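PDB 2Q73: NTP pyrophosphohydrolase MazG-like domain-containing protein, which probably hydrolyses nucleoside triphosphates to monophosphates and pyrophosphate as a magnesium-dependent, house-cleaning enzyme of the MazG family. Local coordinates for residues Y23-S37 and V55-L69. Numbering follows the deposited sequence. Where two conformers were deposited one is given.
Sequences YFFKLIEEVGELSES and VAEELYDVLYYVCAL. With MG (magnesium ion), chain G.
The ring of Y65 is sandwiched: CB of K26 lies over the centre of one face, a CH-pi contact 3.5 Å from the centroid, while CD2 of Y64 covers the opposite face. CD2 of Y23 meets the Y65 ring at its edge, in plane, and the two tyrosine side chains cross at about a right angle; Y23 CD2 also touches CB of A68 (3.6 Å). The E30 carboxylate is nearly parallel to the Y65 ring, but stands almost perpendicular to that of D61 (78°).

These acidic groups converge on the magnesium ion, which is bound by OE1 of E30 and OE1 of E33 at 2.3 Å each from 23-37, by E58 OE1 and D61 OD2 from 55-69, with water 2 as a fifth ligand roughly trans to E30 OE1. The ion holds together carboxylate oxygens that would probably repel one another, E30 OE1 and E33 OE1 being 3.2 Å apart. A bend at chi2 (-57°) curls E30 back toward the ion, and water 1 donates to its other oxygen, OE2.

Beside the acidic face runs an apolar seam with knobs-into-holes packing. L27 enters among V62, Y65, V66 and L69, and CD1 of L34 presses on CD2 of L59 (3.5 Å).

Segments 23-37 and 55-69 run antiparallel (161°), their axes coming within 8.6 Å, as the metal-carrying pair of the all-alpha MazG fold. Helix 3-13 packs against L63, Y64 and C67, D61 forms a salt bridge with K84 of the second subunit, and L27 and L34 pack against their exchanged counterparts, L34 and L27, of that same subunit.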
ATOM      1  N   TYR C  23      -7.644  -7.079  -9.713  1.00 26.57           N
ATOM      2  CA  TYR C  23      -8.003  -7.195  -8.324  1.00 26.85           C
ATOM      3  C   TYR C  23      -6.888  -6.718  -7.411  1.00 26.89           C
ATOM      4  O   TYR C  23      -7.168  -6.147  -6.354  1.00 27.96           O
ATOM      5  CB  TYR C  23      -8.414  -8.612  -7.980  1.00 26.31           C
ATOM      6  CG  TYR C  23      -9.678  -9.035  -8.663  1.00 26.85           C
ATOM      7  CD1 TYR C  23      -9.625  -9.823  -9.816  1.00 28.60           C
ATOM      8  CD2 TYR C  23     -10.925  -8.694  -8.146  1.00 25.29           C
ATOM      9  CE1 TYR C  23     -10.774 -10.256 -10.456  1.00 27.87           C
ATOM     10  CE2 TYR C  23     -12.120  -9.128  -8.790  1.00 25.42           C
ATOM     11  CZ  TYR C  23     -12.027  -9.905  -9.933  1.00 27.28           C
ATOM     12  OH  TYR C  23     -13.152 -10.354 -10.589  1.00 26.98           O
ATOM     13  N   PHE C  24      -5.640  -6.947  -7.811  1.00 26.46           N
ATOM     14  CA  PHE C  24      -4.527  -6.510  -6.990  1.00 25.92           C
ATOM     15  C   PHE C  24      -4.388  -4.972  -7.000  1.00 26.02           C
ATOM     16  O   PHE C  24      -4.238  -4.364  -5.944  1.00 25.80           O
ATOM     17  CB  PHE C  24      -3.201  -7.172  -7.441  1.00 25.21           C
ATOM     18  CG  PHE C  24      -2.054  -6.806  -6.558  1.00 26.81           C
ATOM     19  CD1 PHE C  24      -2.016  -7.290  -5.240  1.00 25.40           C
ATOM     20  CD2 PHE C  24      -1.041  -5.945  -6.999  1.00 26.21           C
ATOM     21  CE1 PHE C  24      -0.952  -6.951  -4.381  1.00 26.36           C
ATOM     22  CE2 PHE C  24       0.019  -5.588  -6.147  1.00 27.69           C
ATOM     23  CZ  PHE C  24       0.055  -6.081  -4.838  1.00 26.91           C
ATOM     24  N   PHE C  25      -4.459  -4.354  -8.191  1.00 25.91           N
ATOM     25  CA  PHE C  25      -4.527  -2.884  -8.290  1.00 24.95           C
ATOM     26  C   PHE C  25      -5.647  -2.300  -7.437  1.00 25.97           C
ATOM     27  O   PHE C  25      -5.442  -1.322  -6.712  1.00 26.13           O
ATOM     28  CB  PHE C  25      -4.760  -2.455  -9.735  1.00 25.60           C
ATOM     29  CG  PHE C  25      -3.589  -2.664 -10.639  1.00 24.42           C
ATOM     30  CD1 PHE C  25      -2.309  -2.226 -10.273  1.00 24.25           C
ATOM     31  CD2 PHE C  25      -3.777  -3.222 -11.917  1.00 25.15           C
ATOM     32  CE1 PHE C  25      -1.216  -2.398 -11.154  1.00 25.94           C
ATOM     33  CE2 PHE C  25      -2.708  -3.389 -12.781  1.00 25.77           C
ATOM     34  CZ  PHE C  25      -1.423  -2.986 -12.393  1.00 27.77           C
ATOM     35  N   LYS C  26      -6.832  -2.891  -7.510  1.00 25.90           N
ATOM     36  CA  LYS C  26      -7.955  -2.393  -6.717  1.00 26.81           C
ATOM     37  C   LYS C  26      -7.715  -2.514  -5.224  1.00 26.85           C
ATOM     38  O   LYS C  26      -8.087  -1.597  -4.474  1.00 27.07           O
ATOM     39  CB  LYS C  26      -9.283  -3.083  -7.100  1.00 26.30           C
ATOM     40  CG  LYS C  26      -9.890  -2.686  -8.469  1.00 26.49           C
ATOM     41  CD  LYS C  26     -10.138  -1.196  -8.661  1.00 30.97           C
ATOM     42  CE  LYS C  26     -11.106  -0.619  -7.623  1.00 32.89           C
ATOM     43  NZ  LYS C  26     -11.328   0.859  -7.809  1.00 36.94           N
ATOM     44  N   LEU C  27      -7.121  -3.626  -4.781  1.00 26.18           N
ATOM     45  CA  LEU C  27      -6.781  -3.785  -3.360  1.00 26.69           C
ATOM     46  C   LEU C  27      -5.919  -2.602  -2.890  1.00 26.83           C
ATOM     47  O   LEU C  27      -6.208  -1.994  -1.849  1.00 26.17           O
ATOM     48  CB  LEU C  27      -6.048  -5.115  -3.067  1.00 27.45           C
ATOM     49  CG  LEU C  27      -5.513  -5.259  -1.621  1.00 25.93           C
ATOM     50  CD1 LEU C  27      -6.687  -5.387  -0.644  1.00 28.36           C
ATOM     51  CD2 LEU C  27      -4.588  -6.466  -1.514  1.00 26.86           C
ATOM     52  N   ILE C  28      -4.863  -2.313  -3.642  1.00 25.81           N
ATOM     53  CA  ILE C  28      -3.924  -1.237  -3.280  1.00 25.58           C
ATOM     54  C   ILE C  28      -4.636   0.137  -3.329  1.00 26.17           C
ATOM     55  O   ILE C  28      -4.398   0.982  -2.459  1.00 25.30           O
ATOM     56  CB  ILE C  28      -2.671  -1.266  -4.159  1.00 26.32           C
ATOM     57  CG1 ILE C  28      -2.039  -2.683  -4.175  1.00 25.42           C
ATOM     58  CG2 ILE C  28      -1.658  -0.113  -3.757  1.00 25.45           C
ATOM     59  CD1 ILE C  28      -1.636  -3.231  -2.785  1.00 27.45           C
ATOM     60  N   GLU C  29      -5.527   0.338  -4.316  1.00 25.81           N
ATOM     61  CA  GLU C  29      -6.308   1.579  -4.388  0.80 26.55           C
ATOM     62  C   GLU C  29      -7.136   1.742  -3.128  1.00 26.04           C
ATOM     63  O   GLU C  29      -7.219   2.842  -2.570  1.00 26.46           O
ATOM     64  CB  GLU C  29      -7.225   1.590  -5.621  0.80 26.50           C
ATOM     65  CG  GLU C  29      -6.482   1.769  -6.894  0.80 28.40           C
ATOM     66  CD  GLU C  29      -7.332   1.408  -8.092  0.80 30.16           C
ATOM     67  OE1 GLU C  29      -8.459   1.938  -8.181  0.80 30.08           O
ATOM     68  OE2 GLU C  29      -6.863   0.596  -8.924  0.80 27.79           O
ATOM     69  N   GLU C  30      -7.752   0.654  -2.670  1.00 26.18           N
ATOM     70  CA  GLU C  30      -8.599   0.754  -1.459  1.00 28.19           C
ATOM     71  C   GLU C  30      -7.788   0.975  -0.195  1.00 27.86           C
ATOM     72  O   GLU C  30      -8.235   1.679   0.715  1.00 28.45           O
ATOM     73  CB  GLU C  30      -9.526  -0.461  -1.290  1.00 27.78           C
ATOM     74  CG  GLU C  30     -10.468  -0.692  -2.483  1.00 29.23           C
ATOM     75  CD  GLU C  30     -11.381   0.480  -2.834  1.00 33.69           C
ATOM     76  OE1 GLU C  30     -11.655   1.376  -2.009  1.00 33.78           O
ATOM     77  OE2 GLU C  30     -11.865   0.494  -3.987  1.00 38.60           O
ATOM     78  N   VAL C  31      -6.595   0.394  -0.143  1.00 27.56           N
ATOM     79  CA  VAL C  31      -5.712   0.594   0.989  1.00 27.10           C
ATOM     80  C   VAL C  31      -5.350   2.087   1.047  1.00 27.83           C
ATOM     81  O   VAL C  31      -5.293   2.661   2.136  1.00 27.96           O
ATOM     82  CB  VAL C  31      -4.482  -0.307   0.896  1.00 28.15           C
ATOM     83  CG1 VAL C  31      -3.386   0.100   1.902  1.00 28.36           C
ATOM     84  CG2 VAL C  31      -4.876  -1.772   1.175  1.00 26.75           C
ATOM     85  N   GLY C  32      -5.094   2.710  -0.107  1.00 26.30           N
ATOM     86  CA  GLY C  32      -4.780   4.156  -0.115  1.00 26.09           C
ATOM     87  C   GLY C  32      -5.949   5.005   0.345  1.00 26.45           C
ATOM     88  O   GLY C  32      -5.779   5.965   1.076  1.00 25.03           O
ATOM     89  N   GLU C  33      -7.154   4.640  -0.084  1.00 25.86           N
ATOM     90  CA  GLU C  33      -8.360   5.338   0.381  1.00 26.70           C
ATOM     91  C   GLU C  33      -8.576   5.101   1.870  1.00 25.98           C
ATOM     92  O   GLU C  33      -9.004   6.018   2.585  1.00 27.53           O
ATOM     93  CB  GLU C  33      -9.571   4.894  -0.451  1.00 25.43           C
ATOM     94  CG  GLU C  33      -9.444   5.387  -1.896  1.00 26.85           C
ATOM     95  CD  GLU C  33     -10.689   5.158  -2.764  1.00 32.21           C
ATOM     96  OE1 GLU C  33     -11.685   4.545  -2.289  1.00 37.96           O
ATOM     97  OE2 GLU C  33     -10.676   5.630  -3.940  1.00 38.96           O
ATOM     98  N   LEU C  34      -8.282   3.889   2.352  1.00 25.27           N
ATOM     99  CA  LEU C  34      -8.293   3.636   3.791  1.00 25.58           C
ATOM    100  C   LEU C  34      -7.350   4.585   4.563  1.00 25.63           C
ATOM    101  O   LEU C  34      -7.730   5.154   5.602  1.00 26.73           O
ATOM    102  CB  LEU C  34      -7.928   2.168   4.106  1.00 25.50           C
ATOM    103  CG  LEU C  34      -7.872   1.774   5.598  1.00 26.88           C
ATOM    104  CD1 LEU C  34      -9.248   1.971   6.292  1.00 26.82           C
ATOM    105  CD2 LEU C  34      -7.432   0.340   5.718  1.00 27.57           C
ATOM    106  N   SER C  35      -6.129   4.731   4.063  1.00 25.80           N
ATOM    107  CA  SER C  35      -5.162   5.636   4.657  1.00 25.59           C
ATOM    108  C   SER C  35      -5.724   7.035   4.828  1.00 26.48           C
ATOM    109  O   SER C  35      -5.621   7.615   5.910  1.00 26.25           O
ATOM    110  CB  SER C  35      -3.915   5.668   3.777  1.00 24.78           C
ATOM    111  OG  SER C  35      -2.899   6.291   4.503  1.00 27.60           O
ATOM    112  N   GLU C  36      -6.359   7.550   3.771  1.00 26.85           N
ATOM    113  CA  GLU C  36      -6.998   8.864   3.799  1.00 27.27           C
ATOM    114  C   GLU C  36      -8.119   8.951   4.846  1.00 27.16           C
ATOM    115  O   GLU C  36      -8.175   9.927   5.604  1.00 26.28           O
ATOM    116  CB  GLU C  36      -7.551   9.205   2.410  1.00 27.88           C
ATOM    117  CG  GLU C  36      -8.077  10.649   2.285  1.00 27.34           C
ATOM    118  CD  GLU C  36      -8.730  10.922   0.946  1.00 30.11           C
ATOM    119  OE1 GLU C  36      -8.863   9.979   0.118  1.00 31.80           O
ATOM    120  OE2 GLU C  36      -9.133  12.085   0.733  1.00 32.59           O
ATOM    121  N   SER C  37      -9.019   7.959   4.870  1.00 26.36           N
ATOM    122  CA  SER C  37     -10.121   7.941   5.847  1.00 26.46           C
ATOM    123  C   SER C  37      -9.611   7.929   7.293  1.00 26.39           C
ATOM    124  O   SER C  37     -10.183   8.592   8.159  1.00 25.99           O
ATOM    125  CB  SER C  37     -11.096   6.764   5.607  1.00 25.94           C
ATOM    126  OG  SER C  37     -10.492   5.518   5.972  1.00 29.01           O
ATOM    127  N   VAL C  55     -14.125   5.529   7.296  1.00 26.09           N
ATOM    128  CA  VAL C  55     -13.238   4.420   7.617  1.00 26.69           C
ATOM    129  C   VAL C  55     -13.988   3.092   7.403  1.00 26.16           C
ATOM    130  O   VAL C  55     -13.429   2.145   6.836  1.00 26.91           O
ATOM    131  CB  VAL C  55     -12.681   4.545   9.073  1.00 27.11           C
ATOM    132  CG1 VAL C  55     -11.953   3.259   9.485  1.00 25.81           C
ATOM    133  CG2 VAL C  55     -11.680   5.735   9.165  1.00 27.24           C
ATOM    134  N   ALA C  56     -15.246   3.041   7.825  1.00 26.05           N
ATOM    135  CA  ALA C  56     -16.100   1.850   7.630  1.00 25.39           C
ATOM    136  C   ALA C  56     -16.158   1.414   6.168  1.00 25.60           C
ATOM    137  O   ALA C  56     -15.952   0.229   5.851  1.00 24.70           O
ATOM    138  CB  ALA C  56     -17.520   2.108   8.177  1.00 25.10           C
ATOM    139  N   GLU C  57     -16.435   2.366   5.278  1.00 25.79           N
ATOM    140  CA  GLU C  57     -16.492   2.065   3.844  1.00 27.04           C
ATOM    141  C   GLU C  57     -15.172   1.541   3.330  1.00 26.62           C
ATOM    142  O   GLU C  57     -15.136   0.537   2.609  1.00 26.41           O
ATOM    143  CB  GLU C  57     -16.929   3.283   3.029  1.00 27.42           C
ATOM    144  CG  GLU C  57     -16.517   3.236   1.573  1.00 31.12           C
ATOM    145  CD  GLU C  57     -17.357   4.117   0.690  1.00 37.47           C
ATOM    146  OE1 GLU C  57     -16.863   5.195   0.283  1.00 41.19           O
ATOM    147  OE2 GLU C  57     -18.513   3.733   0.405  1.00 39.46           O
ATOM    148  N   GLU C  58     -14.072   2.198   3.703  1.00 26.45           N
ATOM    149  CA  GLU C  58     -12.782   1.812   3.159  1.00 26.50           C
ATOM    150  C   GLU C  58     -12.331   0.451   3.684  1.00 26.18           C
ATOM    151  O   GLU C  58     -11.763  -0.329   2.917  1.00 27.05           O
ATOM    152  CB  GLU C  58     -11.701   2.892   3.396  1.00 27.13           C
ATOM    153  CG  GLU C  58     -12.131   4.312   2.958  1.00 27.99           C
ATOM    154  CD  GLU C  58     -12.762   4.410   1.564  1.00 32.52           C
ATOM    155  OE1 GLU C  58     -12.583   3.505   0.732  1.00 33.92           O
ATOM    156  OE2 GLU C  58     -13.433   5.438   1.302  1.00 33.86           O
ATOM    157  N   LEU C  59     -12.600   0.163   4.965  1.00 25.80           N
ATOM    158  CA  LEU C  59     -12.314  -1.165   5.542  1.00 26.02           C
ATOM    159  C   LEU C  59     -13.109  -2.268   4.835  1.00 26.45           C
ATOM    160  O   LEU C  59     -12.545  -3.310   4.471  1.00 26.61           O
ATOM    161  CB  LEU C  59     -12.576  -1.199   7.054  1.00 24.90           C
ATOM    162  CG  LEU C  59     -11.567  -0.481   7.980  1.00 25.07           C
ATOM    163  CD1 LEU C  59     -12.050  -0.479   9.409  1.00 24.13           C
ATOM    164  CD2 LEU C  59     -10.146  -1.070   7.888  1.00 24.82           C
ATOM    165  N   TYR C  60     -14.398  -2.022   4.618  1.00 26.73           N
ATOM    166  CA  TYR C  60     -15.212  -2.956   3.839  1.00 26.55           C
ATOM    167  C   TYR C  60     -14.637  -3.122   2.416  1.00 27.20           C
ATOM    168  O   TYR C  60     -14.553  -4.237   1.898  1.00 27.11           O
ATOM    169  CB  TYR C  60     -16.677  -2.522   3.763  1.00 27.32           C
ATOM    170  CG  TYR C  60     -17.477  -3.560   2.994  1.00 26.46           C
ATOM    171  CD1 TYR C  60     -17.967  -4.693   3.631  1.00 27.47           C
ATOM    172  CD2 TYR C  60     -17.641  -3.453   1.611  1.00 27.30           C
ATOM    173  CE1 TYR C  60     -18.669  -5.678   2.907  1.00 29.06           C
ATOM    174  CE2 TYR C  60     -18.318  -4.429   0.884  1.00 27.11           C
ATOM    175  CZ  TYR C  60     -18.823  -5.533   1.535  1.00 28.92           C
ATOM    176  OH  TYR C  60     -19.509  -6.496   0.812  1.00 29.70           O
ATOM    177  N   ASP C  61     -14.244  -2.019   1.784  1.00 27.25           N
ATOM    178  CA  ASP C  61     -13.734  -2.112   0.424  1.00 28.15           C
ATOM    179  C   ASP C  61     -12.433  -2.925   0.346  1.00 28.63           C
ATOM    180  O   ASP C  61     -12.235  -3.652  -0.617  1.00 29.14           O
ATOM    181  CB  ASP C  61     -13.530  -0.725  -0.190  1.00 28.61           C
ATOM    182  CG  ASP C  61     -14.838   0.023  -0.435  1.00 30.02           C
ATOM    183  OD1 ASP C  61     -15.940  -0.554  -0.325  1.00 30.97           O
ATOM    184  OD2 ASP C  61     -14.743   1.228  -0.754  1.00 30.81           O
ATOM    185  N   VAL C  62     -11.539  -2.788   1.342  1.00 27.80           N
ATOM    186  CA  VAL C  62     -10.336  -3.624   1.418  1.00 28.22           C
ATOM    187  C   VAL C  62     -10.742  -5.110   1.583  1.00 28.32           C
ATOM    188  O   VAL C  62     -10.232  -5.996   0.854  1.00 27.93           O
ATOM    189  CB  VAL C  62      -9.376  -3.145   2.544  1.00 27.71           C
ATOM    190  CG1 VAL C  62      -8.264  -4.160   2.752  1.00 29.55           C
ATOM    191  CG2 VAL C  62      -8.780  -1.755   2.180  1.00 26.81           C
ATOM    192  N   LEU C  63     -11.669  -5.367   2.507  1.00 27.41           N
ATOM    193  CA  LEU C  63     -12.224  -6.705   2.766  1.00 27.49           C
ATOM    194  C   LEU C  63     -12.789  -7.334   1.486  1.00 27.52           C
ATOM    195  O   LEU C  63     -12.572  -8.529   1.226  1.00 26.69           O
ATOM    196  CB  LEU C  63     -13.313  -6.644   3.845  1.00 27.03           C
ATOM    197  CG  LEU C  63     -14.115  -7.917   4.123  1.00 28.57           C
ATOM    198  CD1 LEU C  63     -13.160  -8.965   4.631  1.00 30.39           C
ATOM    199  CD2 LEU C  63     -15.244  -7.671   5.135  1.00 27.07           C
ATOM    200  N   TYR C  64     -13.487  -6.519   0.693  1.00 26.86           N
ATOM    201  CA  TYR C  64     -14.081  -6.977  -0.559  1.00 27.16           C
ATOM    202  C   TYR C  64     -12.987  -7.509  -1.477  1.00 26.85           C
ATOM    203  O   TYR C  64     -13.110  -8.603  -2.014  1.00 26.99           O
ATOM    204  CB  TYR C  64     -14.842  -5.848  -1.255  1.00 26.91           C
ATOM    205  CG  TYR C  64     -15.436  -6.263  -2.593  1.00 27.18           C
ATOM    206  CD1 TYR C  64     -16.748  -6.719  -2.681  1.00 25.38           C
ATOM    207  CD2 TYR C  64     -14.675  -6.204  -3.774  1.00 24.40           C
ATOM    208  CE1 TYR C  64     -17.299  -7.110  -3.905  1.00 26.46           C
ATOM    209  CE2 TYR C  64     -15.214  -6.587  -4.995  1.00 25.68           C
ATOM    210  CZ  TYR C  64     -16.527  -7.035  -5.054  1.00 25.25           C
ATOM    211  OH  TYR C  64     -17.075  -7.432  -6.256  1.00 25.49           O
ATOM    212  N   TYR C  65     -11.908  -6.746  -1.640  1.00 27.01           N
ATOM    213  CA  TYR C  65     -10.819  -7.190  -2.526  1.00 27.32           C
ATOM    214  C   TYR C  65      -9.979  -8.333  -1.968  1.00 28.02           C
ATOM    215  O   TYR C  65      -9.498  -9.152  -2.740  1.00 27.00           O
ATOM    216  CB  TYR C  65     -10.000  -6.003  -3.058  1.00 27.24           C
ATOM    217  CG  TYR C  65     -10.813  -5.293  -4.089  1.00 26.33           C
ATOM    218  CD1 TYR C  65     -11.480  -4.090  -3.788  1.00 26.96           C
ATOM    219  CD2 TYR C  65     -11.032  -5.887  -5.347  1.00 26.76           C
ATOM    220  CE1 TYR C  65     -12.289  -3.463  -4.756  1.00 26.74           C
ATOM    221  CE2 TYR C  65     -11.837  -5.294  -6.292  1.00 26.66           C
ATOM    222  CZ  TYR C  65     -12.461  -4.087  -5.990  1.00 27.61           C
ATOM    223  OH  TYR C  65     -13.218  -3.511  -6.950  1.00 28.89           O
ATOM    224  N   VAL C  66      -9.851  -8.413  -0.637  1.00 27.77           N
ATOM    225  CA  VAL C  66      -9.251  -9.585   0.003  1.00 26.37           C
ATOM    226  C   VAL C  66     -10.072 -10.850  -0.348  1.00 27.16           C
ATOM    227  O   VAL C  66      -9.507 -11.857  -0.764  1.00 26.45           O
ATOM    228  CB  VAL C  66      -9.071  -9.388   1.535  1.00 26.54           C
ATOM    229  CG1 VAL C  66      -8.783 -10.714   2.230  1.00 26.39           C
ATOM    230  CG2 VAL C  66      -7.920  -8.403   1.828  1.00 25.67           C
ATOM    231  N   CYS C  67     -11.398 -10.782  -0.210  1.00 26.12           N
ATOM    232  CA  CYS C  67     -12.253 -11.923  -0.610  1.00 26.95           C
ATOM    233  C   CYS C  67     -12.185 -12.205  -2.118  1.00 26.51           C
ATOM    234  O   CYS C  67     -12.135 -13.374  -2.534  1.00 26.14           O
ATOM    235  CB  CYS C  67     -13.698 -11.691  -0.193  1.00 27.06           C
ATOM    236  SG  CYS C  67     -13.927 -11.710   1.599  1.00 30.88           S
ATOM    237  N   ALA C  68     -12.201 -11.145  -2.925  1.00 26.40           N
ATOM    238  CA  ALA C  68     -12.181 -11.315  -4.384  1.00 26.59           C
ATOM    239  C   ALA C  68     -10.865 -11.970  -4.810  1.00 26.89           C
ATOM    240  O   ALA C  68     -10.861 -12.899  -5.618  1.00 26.59           O
ATOM    241  CB  ALA C  68     -12.377  -9.997  -5.085  1.00 26.81           C
ATOM    242  N   LEU C  69      -9.761 -11.518  -4.230  1.00 26.35           N
ATOM    243  CA  LEU C  69      -8.448 -12.133  -4.487  1.00 26.54           C
ATOM    244  C   LEU C  69      -8.394 -13.577  -4.010  1.00 26.09           C
ATOM    245  O   LEU C  69      -7.765 -14.423  -4.649  1.00 25.75           O
ATOM    246  CB  LEU C  69      -7.339 -11.327  -3.816  1.00 26.39           C
ATOM    247  CG  LEU C  69      -6.924 -10.053  -4.566  1.00 26.55           C
ATOM    248  CD1 LEU C  69      -6.215  -9.079  -3.628  1.00 28.13           C
ATOM    249  CD2 LEU C  69      -6.012 -10.453  -5.745  1.00 26.50           C
TER
HETATM  250 MG    MG G 503     -13.205   2.972  -1.567  0.50 21.64          MG
HETATM  251  O   HOH W   1     -13.898   2.256  -3.980  1.00 47.14           O
HETATM  252  O   HOH W   2     -14.407   5.033  -1.408  1.00 45.84           O